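PDB 3Q69: probable Zn binding protein from Lactobacillus acidophilus, which is a putative mucus-binding protein, represented here by one Muc B2-like domain that probably takes part in adhesion to mucus. Local coordinates for residues Pro66-Tyr71 with Val100-Asn105; Ala73-Val78 with Arg96-Ile101; Thr14-Tyr19 with His26-Val31; Leu33-Ser38 with Leu56-Glu61. One frame throughout, in Å; residues are numbered along the deposited sequence.

The four contacts lie along one elongated, all-strand domain. Contacts 1 and 2 share V100 and I101 on strand 96-104, and Y102 CE1 of contact 1 packs on A73 CB of contact 2 at 3.4 Å. Contact 3 pairs the next two strands of the same sheet; its centre is about 8 Å from that of contact 2 and about 13 Å from that of contact 1. H16 of contact 3 reaches E97, with NE2 and OE2 2.6 Å apart. Contact 4 lies about 22 Å, centre to centre, from contacts 2 and 3, where the two-stranded sheet packs on the large one. F60 touches both R96 and V31.

Contact 1. Residues Pro66-Tyr71 with Val100-Asn105; sequences PVIIGY and VIYSAN
Y102 CG and I68 CG1 both stand anti to their own carbonyl carbon (chi1 -67° and -71°), and this brings the tyrosine ring under the end of the isoleucine. The two side chains cross at about a right angle. I68 CD1 sits over the centre of one ring face, 4.1 Å from the centroid, in a CH-pi contact. The far end of the same ring is tied down. Y102 OH donates to P66 O at 2.8 Å, in the carbonyl plane and on a lone pair. P66 CD packs against the same hydroxyl oxygen. One hydroxyl bond and one methyl over the face therefore hold the ring against the loop.

The loop then folds back through a type II turn from I68 to Y71, with G70 at its third position. This turn presents G70 O to the end of the strand, where N105 N donates to it at 2.7 Å with an N-H...O angle of 167°. Y71 and A104 form an antiparallel non-hydrogen-bonded pair, and their side chains diverge. The Y71 ring lies obliquely near the strand backbone, with CE2 3.7 Å from A104 CB. Y71 CB also meets Y102 CB at 3.9 Å.

The contact closes the end of the domain where the loop after strand 55-64 enters the short strand 71-73. That strand is an outer member of the large sheet and runs antiparallel to 96-104. On its other side 96-104 pairs with strand 2-19, whose Y17 touches both P66 and Y102. Y19 from the same strand meets the Y71 ring edge-to-face.

Contact 2. Residues Ala73-Val78 with Arg96-Ile101; sequences ADKPMV and REETVI
D74 and I101 are joined by two hydrogen bonds. D74 N donates to I101 O at 2.7 Å, and I101 N donates to D74 OD2 at 2.8 Å. The second bond reaches the oxygen from above the carboxylate plane, 51° out of it. D74 holds CG between its backbone N and carbonyl carbon (chi1 57°), which turns the carboxylate back to the strand. The other oxygen, OD1, accepts a bond from a water that also donates to T99 O.

Beside this polar pair lies a small apolar patch. V100 CG1 packs on A73 CB at 3.4 Å. V100 CG2 meets V78 CG2 at 4.0 Å, and the two valines lie alongside, running in opposite directions. V78 CG1 also rests on E98 OE2. Replacing V78 with an alanine would probably open a gap beside V100 CG2 and leave the E98 carboxylate without the methyl that packs on it. K75 lays CD 3.3 Å from E98 OE1.

Further out, S65 OG bonds to K75 O, and backbone bonds link P76 with S65 and V78 with L63. These ties position the segment 73-78. On the far side, I15 and Y17 of strand 2-19 touch E98 and V100.

K75 NZ stays beyond salt-bridge range of E98 OE1, so the charge attraction is likely to be modest. The closer polar link is D74, whose OD2 accepts the I101 N-H where a backbone carbonyl would in a regular pair.

Contact 3. Residues Thr14-Tyr19 with His26-Val31; sequences TIHYRY and HDDHVV
H16 and D28 cross with the imidazole and carboxylate planes 76° apart. H16 ND1 donates to D28 OD1 at 2.8 Å, with an N-H...O angle of 155°. The nitrogen approaches from above the carboxylate plane, while the oxygen lies 16° out of the ring plane. H16 NE2 is bonded to E97 OE2, so the imidazole bridges two carboxylates and its rotation is fixed at both nitrogens. A leucine in place of H16 would probably leave D28 and E97 without their shared partner and their two acidic groups unbridged.

Y17 lies side by side with H26 and H29, all three pointing the same way. Y17 CB touches H26 CB at 3.8 Å, and their rings meet obliquely. The Y17 ring edge passes D27 O, with CD2 3.3 Å away, and its hydroxyl end reaches H29 CB. The H26 ring is steadied by its own neighbour: H26 ND1 donates to D27 O at 2.9 Å, on a lone pair. T14 and V30 also lie alongside each other, T14 OG1 against both valine methyls.

I15 and H29 form the antiparallel hydrogen-bonded pair that sets these side chains in place, with N to O distances of 3.0 Å both ways.

Strand 2-19 is flanked by 27-42 on one side and by 96-104 on the other. L63 of strand 55-64 packs on the face that carries I15, Y17 and H29.

Contact 4. Residues Leu33-Ser38 with Leu56-Glu61; sequences LIFTQS and LTQTFE
L33 extends its side chain over F60, with CD1 anti to CA (chi2 179°). CD1 stands above the centre of one ring face, 3.6 Å from the centroid and almost on the ring normal. This is a CH-pi contact. CG of the same leucine comes to 3.5 Å from F60 CE1, and CD1 also touches Q58 CB. The aromatic ring therefore faces the leucine's branch point and one of its methyls.

Q58 comes from the opposite direction to F35. Its CG is anti to the carbonyl carbon and its chain is extended beyond CG, which carries the amide across to strand 27-42. There Q58 NE2 donates to I34 O at 2.9 Å. The nitrogen lies above the carbonyl plane, 66° out of it, and the acceptor lies close to the plane of the amide. The same NE2 sits over the centre of one face of the F35 ring, 3.3 Å above its plane. Ring and amide planes are 72° apart, so the amide stands steeply on the ring and is not laid flat on it.

L56 CD2 meets F35 CD1 at 3.9 Å. L56 O approaches the edge of the same ring, 3.4 Å from CE1.

The two strands run antiparallel and face each other from separate sheets; the axes of 33-38 and 56-60 approach to 8.2 Å. Side chains fill the space between them: apolar packing at L33-F60 and F35-L56, with one glutamine amide between. Its single N-H...O bond links the sheets directly, while the ring face under NE2 probably gives the partly positive amide nitrogen a mildly favourable neighbour.

Contact 1. Residues Pro66-Tyr71 with Val100-Asn105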
# COMPACT_ATOMS: atom_id res chain seq x y z
N PRO A 66 -17.96 5.56 -2.06
CA PRO A 66 -18.97 6.54 -1.68
C PRO A 66 -20.23 6.38 -2.51
O PRO A 66 -20.15 6.16 -3.72
CB PRO A 66 -18.28 7.88 -1.95
CG PRO A 66 -16.83 7.55 -1.72
CD PRO A 66 -16.69 6.22 -2.42
N VAL A 67 -21.38 6.46 -1.87
CA VAL A 67 -22.65 6.35 -2.58
C VAL A 67 -23.04 7.73 -3.07
O VAL A 67 -23.11 8.68 -2.29
CB VAL A 67 -23.77 5.81 -1.67
CG1 VAL A 67 -25.07 5.74 -2.44
CG2 VAL A 67 -23.38 4.43 -1.15
N ILE A 68 -23.27 7.84 -4.37
CA ILE A 68 -23.64 9.11 -4.99
C ILE A 68 -25.03 8.96 -5.61
O ILE A 68 -25.24 8.14 -6.51
CB ILE A 68 -22.62 9.52 -6.07
CG1 ILE A 68 -21.31 9.94 -5.40
CG2 ILE A 68 -23.18 10.67 -6.90
CD1 ILE A 68 -20.25 10.46 -6.35
N ILE A 69 -25.97 9.76 -5.12
CA ILE A 69 -27.35 9.73 -5.59
C ILE A 69 -27.45 9.91 -7.11
O ILE A 69 -26.91 10.87 -7.66
CB ILE A 69 -28.19 10.84 -4.89
CG1 ILE A 69 -28.10 10.67 -3.38
CG2 ILE A 69 -29.64 10.77 -5.35
CD1 ILE A 69 -28.83 11.73 -2.59
N GLY A 70 -28.14 8.99 -7.77
CA GLY A 70 -28.31 9.07 -9.21
C GLY A 70 -27.32 8.26 -10.02
O GLY A 70 -27.54 8.01 -11.21
N TYR A 71 -26.23 7.84 -9.38
CA TYR A 71 -25.19 7.06 -10.05
C TYR A 71 -24.85 5.79 -9.29
O TYR A 71 -25.30 5.60 -8.16
CB TYR A 71 -23.92 7.89 -10.21
CG TYR A 71 -24.10 9.15 -11.03
CD1 TYR A 71 -24.68 10.29 -10.47
CD2 TYR A 71 -23.70 9.19 -12.37
CE1 TYR A 71 -24.86 11.45 -11.24
CE2 TYR A 71 -23.87 10.33 -13.14
CZ TYR A 71 -24.45 11.46 -12.57
OH TYR A 71 -24.63 12.60 -13.33
N VAL A 100 -12.53 4.20 -9.50
CA VAL A 100 -13.88 3.70 -9.42
C VAL A 100 -14.69 4.63 -10.31
O VAL A 100 -14.61 5.85 -10.14
CB VAL A 100 -14.39 3.76 -7.97
CG1 VAL A 100 -15.82 3.19 -7.88
CG2 VAL A 100 -13.45 2.96 -7.06
N ILE A 101 -15.47 4.08 -11.23
CA ILE A 101 -16.26 4.90 -12.15
C ILE A 101 -17.76 4.89 -11.83
O ILE A 101 -18.36 3.83 -11.59
CB ILE A 101 -16.03 4.43 -13.62
CG1 ILE A 101 -14.57 4.68 -14.00
CG2 ILE A 101 -16.97 5.15 -14.57
CD1 ILE A 101 -14.17 6.16 -13.95
N TYR A 102 -18.37 6.06 -11.85
CA TYR A 102 -19.80 6.18 -11.56
C TYR A 102 -20.62 6.37 -12.83
O TYR A 102 -20.34 7.26 -13.63
CB TYR A 102 -20.06 7.34 -10.59
CG TYR A 102 -19.49 7.12 -9.21
CD1 TYR A 102 -20.23 6.43 -8.24
CD2 TYR A 102 -18.22 7.58 -8.86
CE1 TYR A 102 -19.71 6.20 -6.96
CE2 TYR A 102 -17.70 7.37 -7.60
CZ TYR A 102 -18.44 6.67 -6.65
OH TYR A 102 -17.90 6.43 -5.40
N SER A 103 -21.60 5.50 -13.03
CA SER A 103 -22.48 5.56 -14.19
C SER A 103 -23.91 5.91 -13.76
O SER A 103 -24.48 5.25 -12.88
CB SER A 103 -22.50 4.21 -14.90
OG SER A 103 -21.25 3.90 -15.48
N ALA A 104 -24.50 6.93 -14.40
CA ALA A 104 -25.86 7.34 -14.09
C ALA A 104 -26.78 6.13 -14.11
O ALA A 104 -26.82 5.38 -15.09
CB ALA A 104 -26.33 8.37 -15.10
N ASN A 105 -27.53 5.95 -13.02
CA ASN A 105 -28.45 4.83 -12.87
C ASN A 105 -29.85 5.17 -13.38
O ASN A 105 -30.12 5.13 -14.58
CB ASN A 105 -28.51 4.43 -11.39
CG ASN A 105 -29.38 3.20 -11.13
OD1 ASN A 105 -29.17 2.15 -11.72
ND2 ASN A 105 -30.35 3.34 -10.24

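Contact 2. Residues Ala73-Val78 with Arg96-Ile101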
# COMPACT_ATOMS: atom_id res chain seq x y z
N ALA A 73 -21.38 3.07 -8.66
CA ALA A 73 -19.95 2.81 -8.85
C ALA A 73 -19.69 1.44 -9.45
O ALA A 73 -20.27 0.44 -8.99
CB ALA A 73 -19.21 2.93 -7.52
N ASP A 74 -18.83 1.37 -10.47
CA ASP A 74 -18.53 0.09 -11.08
C ASP A 74 -17.93 -0.87 -10.06
O ASP A 74 -18.00 -2.08 -10.23
CB ASP A 74 -17.59 0.25 -12.29
CG ASP A 74 -16.29 0.97 -11.95
OD1 ASP A 74 -15.43 1.08 -12.86
OD2 ASP A 74 -16.11 1.43 -10.80
N LYS A 75 -17.37 -0.33 -8.98
CA LYS A 75 -16.78 -1.13 -7.90
C LYS A 75 -17.34 -0.60 -6.57
O LYS A 75 -16.76 0.28 -5.94
CB LYS A 75 -15.25 -1.01 -7.90
CG LYS A 75 -14.58 -1.37 -9.19
CD LYS A 75 -13.06 -1.19 -9.06
CE LYS A 75 -12.38 -1.10 -10.43
NZ LYS A 75 -12.66 -2.32 -11.24
N PRO A 76 -18.48 -1.17 -6.12
CA PRO A 76 -19.11 -0.75 -4.87
C PRO A 76 -18.17 -0.78 -3.67
O PRO A 76 -18.37 -0.07 -2.68
CB PRO A 76 -20.27 -1.74 -4.73
CG PRO A 76 -19.74 -2.97 -5.41
CD PRO A 76 -19.10 -2.40 -6.63
N MSE A 77 -17.14 -1.61 -3.74
CA MSE A 77 -16.17 -1.70 -2.67
C MSE A 77 -14.81 -2.20 -3.17
O MSE A 77 -14.71 -3.15 -3.95
CB MSE A 77 -16.68 -2.65 -1.58
CG MSE A 77 -15.71 -2.80 -0.44
SE MSE A 77 -16.25 -4.19 0.81
CE MSE A 77 -15.26 -5.66 0.05
N VAL A 78 -13.76 -1.57 -2.68
CA VAL A 78 -12.40 -1.93 -3.06
C VAL A 78 -11.70 -2.70 -1.95
O VAL A 78 -11.98 -2.48 -0.77
CB VAL A 78 -11.59 -0.66 -3.40
CG1 VAL A 78 -10.11 -1.01 -3.57
CG2 VAL A 78 -12.15 -0.04 -4.68
N ARG A 96 -0.52 0.66 -4.74
CA ARG A 96 -1.72 0.30 -5.47
C ARG A 96 -2.42 1.59 -5.87
O ARG A 96 -2.33 2.62 -5.16
CB ARG A 96 -2.69 -0.51 -4.60
CG ARG A 96 -2.06 -1.32 -3.45
CD ARG A 96 -1.05 -2.31 -3.94
NE ARG A 96 -1.44 -3.69 -3.67
CZ ARG A 96 -0.58 -4.70 -3.68
NH1 ARG A 96 0.71 -4.48 -3.92
NH2 ARG A 96 -0.99 -5.94 -3.45
N GLU A 97 -3.13 1.54 -6.99
CA GLU A 97 -3.86 2.68 -7.49
C GLU A 97 -4.92 2.25 -8.49
O GLU A 97 -4.64 1.53 -9.43
CB GLU A 97 -2.89 3.69 -8.16
CG GLU A 97 -3.59 4.82 -8.93
CD GLU A 97 -2.66 5.94 -9.36
OE1 GLU A 97 -1.49 5.66 -9.73
OE2 GLU A 97 -3.09 7.11 -9.36
N GLU A 98 -6.16 2.67 -8.25
CA GLU A 98 -7.21 2.36 -9.19
C GLU A 98 -8.30 3.42 -9.18
O GLU A 98 -8.34 4.31 -8.32
CB GLU A 98 -7.80 0.95 -8.93
CG GLU A 98 -8.26 0.62 -7.50
CD GLU A 98 -8.84 -0.80 -7.40
OE1 GLU A 98 -9.88 -1.10 -8.05
OE2 GLU A 98 -8.25 -1.63 -6.67
N THR A 99 -9.18 3.35 -10.16
CA THR A 99 -10.25 4.31 -10.25
C THR A 99 -11.59 3.61 -10.23
O THR A 99 -11.77 2.56 -10.85
CB THR A 99 -10.13 5.12 -11.55
OG1 THR A 99 -8.82 5.70 -11.64
CG2 THR A 99 -11.18 6.22 -11.60
N VAL A 100 -12.53 4.20 -9.50
CA VAL A 100 -13.88 3.70 -9.42
C VAL A 100 -14.69 4.63 -10.31
O VAL A 100 -14.61 5.85 -10.14
CB VAL A 100 -14.39 3.76 -7.97
CG1 VAL A 100 -15.82 3.19 -7.88
CG2 VAL A 100 -13.45 2.96 -7.06
N ILE A 101 -15.47 4.08 -11.23
CA ILE A 101 -16.26 4.90 -12.15
C ILE A 101 -17.76 4.89 -11.83
O ILE A 101 -18.36 3.83 -11.59
CB ILE A 101 -16.03 4.43 -13.62
CG1 ILE A 101 -14.57 4.68 -14.00
CG2 ILE A 101 -16.97 5.15 -14.57
CD1 ILE A 101 -14.17 6.16 -13.95
O HOH W 1 -12.46 0.55 -13.20

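Contact 3. Residues Thr14-Tyr19 with His26-Val31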
# COMPACT_ATOMS: atom_id res chain seq x y z
N THR A 14 -3.99 4.32 -3.46
CA THR A 14 -4.67 5.53 -3.92
C THR A 14 -5.87 5.16 -4.77
O THR A 14 -5.73 4.59 -5.85
CB THR A 14 -3.74 6.43 -4.74
OG1 THR A 14 -2.63 6.84 -3.93
CG2 THR A 14 -4.48 7.65 -5.24
N ILE A 15 -7.05 5.51 -4.28
CA ILE A 15 -8.30 5.25 -4.97
C ILE A 15 -8.91 6.52 -5.55
O ILE A 15 -9.19 7.48 -4.82
CB ILE A 15 -9.33 4.60 -4.01
CG1 ILE A 15 -8.74 3.34 -3.39
CG2 ILE A 15 -10.61 4.25 -4.77
CD1 ILE A 15 -8.44 2.26 -4.38
N HIS A 16 -9.12 6.53 -6.87
CA HIS A 16 -9.69 7.68 -7.55
C HIS A 16 -11.18 7.45 -7.77
O HIS A 16 -11.63 6.31 -7.98
CB HIS A 16 -9.00 7.89 -8.91
CG HIS A 16 -7.55 8.25 -8.80
ND1 HIS A 16 -7.11 9.40 -8.19
CD2 HIS A 16 -6.45 7.60 -9.25
CE1 HIS A 16 -5.79 9.45 -8.26
NE2 HIS A 16 -5.36 8.38 -8.89
N TYR A 17 -11.95 8.54 -7.70
CA TYR A 17 -13.39 8.46 -7.89
C TYR A 17 -13.77 9.46 -8.97
O TYR A 17 -13.64 10.66 -8.80
CB TYR A 17 -14.11 8.79 -6.58
CG TYR A 17 -13.76 7.83 -5.46
CD1 TYR A 17 -14.27 6.54 -5.44
CD2 TYR A 17 -12.89 8.20 -4.44
CE1 TYR A 17 -13.91 5.64 -4.45
CE2 TYR A 17 -12.53 7.31 -3.43
CZ TYR A 17 -13.05 6.03 -3.44
OH TYR A 17 -12.72 5.13 -2.46
N ARG A 18 -14.23 8.94 -10.11
CA ARG A 18 -14.62 9.78 -11.23
C ARG A 18 -15.92 9.32 -11.88
O ARG A 18 -16.39 8.20 -11.66
CB ARG A 18 -13.51 9.77 -12.28
CG ARG A 18 -12.22 10.41 -11.82
CD ARG A 18 -11.23 10.54 -12.95
NE ARG A 18 -10.17 11.50 -12.65
CZ ARG A 18 -9.27 11.91 -13.53
NH1 ARG A 18 -9.29 11.45 -14.78
NH2 ARG A 18 -8.35 12.80 -13.17
N TYR A 19 -16.52 10.22 -12.66
CA TYR A 19 -17.75 9.91 -13.39
C TYR A 19 -17.27 9.40 -14.74
O TYR A 19 -16.10 9.58 -15.09
CB TYR A 19 -18.59 11.16 -13.57
CG TYR A 19 -19.26 11.66 -12.30
CD1 TYR A 19 -20.39 11.02 -11.78
CD2 TYR A 19 -18.75 12.75 -11.61
CE1 TYR A 19 -21.00 11.47 -10.62
CE2 TYR A 19 -19.36 13.21 -10.44
CZ TYR A 19 -20.48 12.57 -9.95
OH TYR A 19 -21.08 13.02 -8.79
N HIS A 26 -15.36 12.44 -6.39
CA HIS A 26 -15.10 12.51 -4.96
C HIS A 26 -13.59 12.55 -4.70
O HIS A 26 -12.80 12.00 -5.49
CB HIS A 26 -15.72 11.29 -4.28
CG HIS A 26 -15.69 11.35 -2.78
ND1 HIS A 26 -14.51 11.35 -2.07
CD2 HIS A 26 -16.69 11.43 -1.87
CE1 HIS A 26 -14.79 11.44 -0.78
NE2 HIS A 26 -16.10 11.49 -0.63
N ASP A 27 -13.17 13.18 -3.60
CA ASP A 27 -11.73 13.26 -3.30
C ASP A 27 -11.10 11.86 -3.24
O ASP A 27 -11.74 10.89 -2.81
CB ASP A 27 -11.47 13.95 -1.95
CG ASP A 27 -11.82 15.43 -1.97
OD1 ASP A 27 -11.50 16.13 -2.95
OD2 ASP A 27 -12.41 15.89 -0.96
N ASP A 28 -9.85 11.77 -3.65
CA ASP A 28 -9.15 10.51 -3.65
C ASP A 28 -9.02 9.98 -2.22
O ASP A 28 -8.99 10.76 -1.26
CB ASP A 28 -7.75 10.67 -4.26
CG ASP A 28 -7.78 11.07 -5.72
OD1 ASP A 28 -8.80 10.77 -6.40
OD2 ASP A 28 -6.79 11.67 -6.19
N HIS A 29 -8.95 8.66 -2.09
CA HIS A 29 -8.79 8.03 -0.79
C HIS A 29 -7.39 7.45 -0.74
O HIS A 29 -7.06 6.56 -1.50
CB HIS A 29 -9.81 6.92 -0.59
CG HIS A 29 -9.82 6.36 0.80
ND1 HIS A 29 -8.73 5.72 1.35
CD2 HIS A 29 -10.79 6.34 1.74
CE1 HIS A 29 -9.03 5.33 2.57
NE2 HIS A 29 -10.27 5.69 2.84
N VAL A 30 -6.56 7.99 0.14
CA VAL A 30 -5.19 7.50 0.27
C VAL A 30 -4.91 6.94 1.65
O VAL A 30 -5.29 7.55 2.65
CB VAL A 30 -4.19 8.64 -0.02
CG1 VAL A 30 -2.79 8.11 -0.06
CG2 VAL A 30 -4.54 9.31 -1.37
N VAL A 31 -4.29 5.77 1.68
CA VAL A 31 -3.90 5.09 2.92
C VAL A 31 -2.53 4.49 2.71
O VAL A 31 -2.08 4.24 1.58
CB VAL A 31 -4.89 3.97 3.34
CG1 VAL A 31 -6.17 4.58 3.83
CG2 VAL A 31 -5.16 3.03 2.17

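Contact 4. Residues Leu33-Ser38 with Leu56-Glu61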
# COMPACT_ATOMS: atom_id res chain seq x y z
N LEU A 33 0.73 1.75 4.30
CA LEU A 33 1.14 0.63 5.13
C LEU A 33 2.65 0.77 5.27
O LEU A 33 3.39 0.85 4.28
CB LEU A 33 0.77 -0.70 4.46
CG LEU A 33 -0.73 -0.98 4.36
CD1 LEU A 33 -1.00 -2.28 3.67
CD2 LEU A 33 -1.33 -0.94 5.74
N ILE A 34 3.12 0.82 6.51
CA ILE A 34 4.53 1.00 6.79
C ILE A 34 5.16 -0.30 7.30
O ILE A 34 4.71 -0.88 8.28
CB ILE A 34 4.71 2.13 7.81
CG1 ILE A 34 3.91 3.34 7.30
CG2 ILE A 34 6.20 2.49 7.99
CD1 ILE A 34 3.86 4.54 8.27
N PHE A 35 6.20 -0.75 6.60
CA PHE A 35 6.91 -1.98 6.91
C PHE A 35 8.34 -1.66 7.34
O PHE A 35 9.09 -1.00 6.60
CB PHE A 35 6.98 -2.87 5.67
CG PHE A 35 5.64 -3.27 5.12
CD1 PHE A 35 5.16 -4.56 5.31
CD2 PHE A 35 4.87 -2.36 4.42
CE1 PHE A 35 3.91 -4.96 4.79
CE2 PHE A 35 3.62 -2.73 3.90
CZ PHE A 35 3.15 -4.03 4.08
N THR A 36 8.73 -2.14 8.51
CA THR A 36 10.07 -1.87 9.00
C THR A 36 10.76 -3.13 9.46
O THR A 36 10.26 -3.83 10.34
CB THR A 36 10.06 -0.86 10.18
OG1 THR A 36 9.62 0.42 9.72
CG2 THR A 36 11.49 -0.68 10.76
N GLN A 37 11.90 -3.44 8.86
CA GLN A 37 12.69 -4.60 9.23
C GLN A 37 13.90 -4.16 10.04
O GLN A 37 14.53 -3.14 9.73
CB GLN A 37 13.15 -5.35 7.99
CG GLN A 37 14.21 -6.39 8.26
CD GLN A 37 14.60 -7.17 7.02
OE1 GLN A 37 14.48 -6.69 5.89
NE2 GLN A 37 15.14 -8.37 7.22
N SER A 38 14.19 -4.92 11.09
CA SER A 38 15.34 -4.66 11.94
C SER A 38 16.50 -5.58 11.55
O SER A 38 16.30 -6.67 11.04
CB SER A 38 15.01 -4.89 13.41
OG SER A 38 14.12 -3.90 13.89
N LEU A 56 6.72 -9.82 6.10
CA LEU A 56 5.65 -9.18 6.84
C LEU A 56 4.53 -8.82 5.89
O LEU A 56 4.73 -8.28 4.80
CB LEU A 56 6.18 -7.93 7.55
CG LEU A 56 5.20 -7.11 8.41
CD1 LEU A 56 4.76 -7.94 9.59
CD2 LEU A 56 5.92 -5.79 8.91
N THR A 57 3.32 -9.13 6.34
CA THR A 57 2.14 -8.89 5.55
C THR A 57 1.18 -8.01 6.31
O THR A 57 1.02 -8.13 7.53
CB THR A 57 1.43 -10.23 5.21
OG1 THR A 57 2.29 -11.02 4.38
CG2 THR A 57 0.12 -9.98 4.44
N GLN A 58 0.54 -7.09 5.59
CA GLN A 58 -0.44 -6.19 6.19
C GLN A 58 -1.55 -6.04 5.15
O GLN A 58 -1.36 -6.34 3.96
CB GLN A 58 0.20 -4.82 6.52
CG GLN A 58 1.33 -4.88 7.50
CD GLN A 58 1.79 -3.54 8.02
OE1 GLN A 58 1.11 -2.90 8.83
NE2 GLN A 58 2.96 -3.10 7.56
N THR A 59 -2.69 -5.54 5.58
CA THR A 59 -3.82 -5.40 4.67
C THR A 59 -4.42 -4.02 4.58
O THR A 59 -4.64 -3.36 5.59
CB THR A 59 -4.97 -6.36 5.08
OG1 THR A 59 -4.52 -7.72 4.97
CG2 THR A 59 -6.18 -6.15 4.17
N PHE A 60 -4.68 -3.61 3.35
CA PHE A 60 -5.36 -2.36 3.06
C PHE A 60 -6.81 -2.81 3.23
O PHE A 60 -7.33 -3.52 2.36
CB PHE A 60 -5.14 -1.97 1.61
CG PHE A 60 -3.82 -1.31 1.33
CD1 PHE A 60 -3.47 -0.10 1.95
CD2 PHE A 60 -2.98 -1.82 0.35
CE1 PHE A 60 -2.28 0.58 1.58
CE2 PHE A 60 -1.81 -1.16 -0.02
CZ PHE A 60 -1.47 0.05 0.60
N GLU A 61 -7.46 -2.45 4.33
CA GLU A 61 -8.84 -2.87 4.58
C GLU A 61 -9.83 -2.53 3.45
O GLU A 61 -9.59 -1.63 2.64
CB GLU A 61 -9.36 -2.25 5.88
CG GLU A 61 -8.47 -2.52 7.11
CD GLU A 61 -8.30 -4.00 7.41
OE1 GLU A 61 -9.33 -4.72 7.47
OE2 GLU A 61 -7.15 -4.45 7.58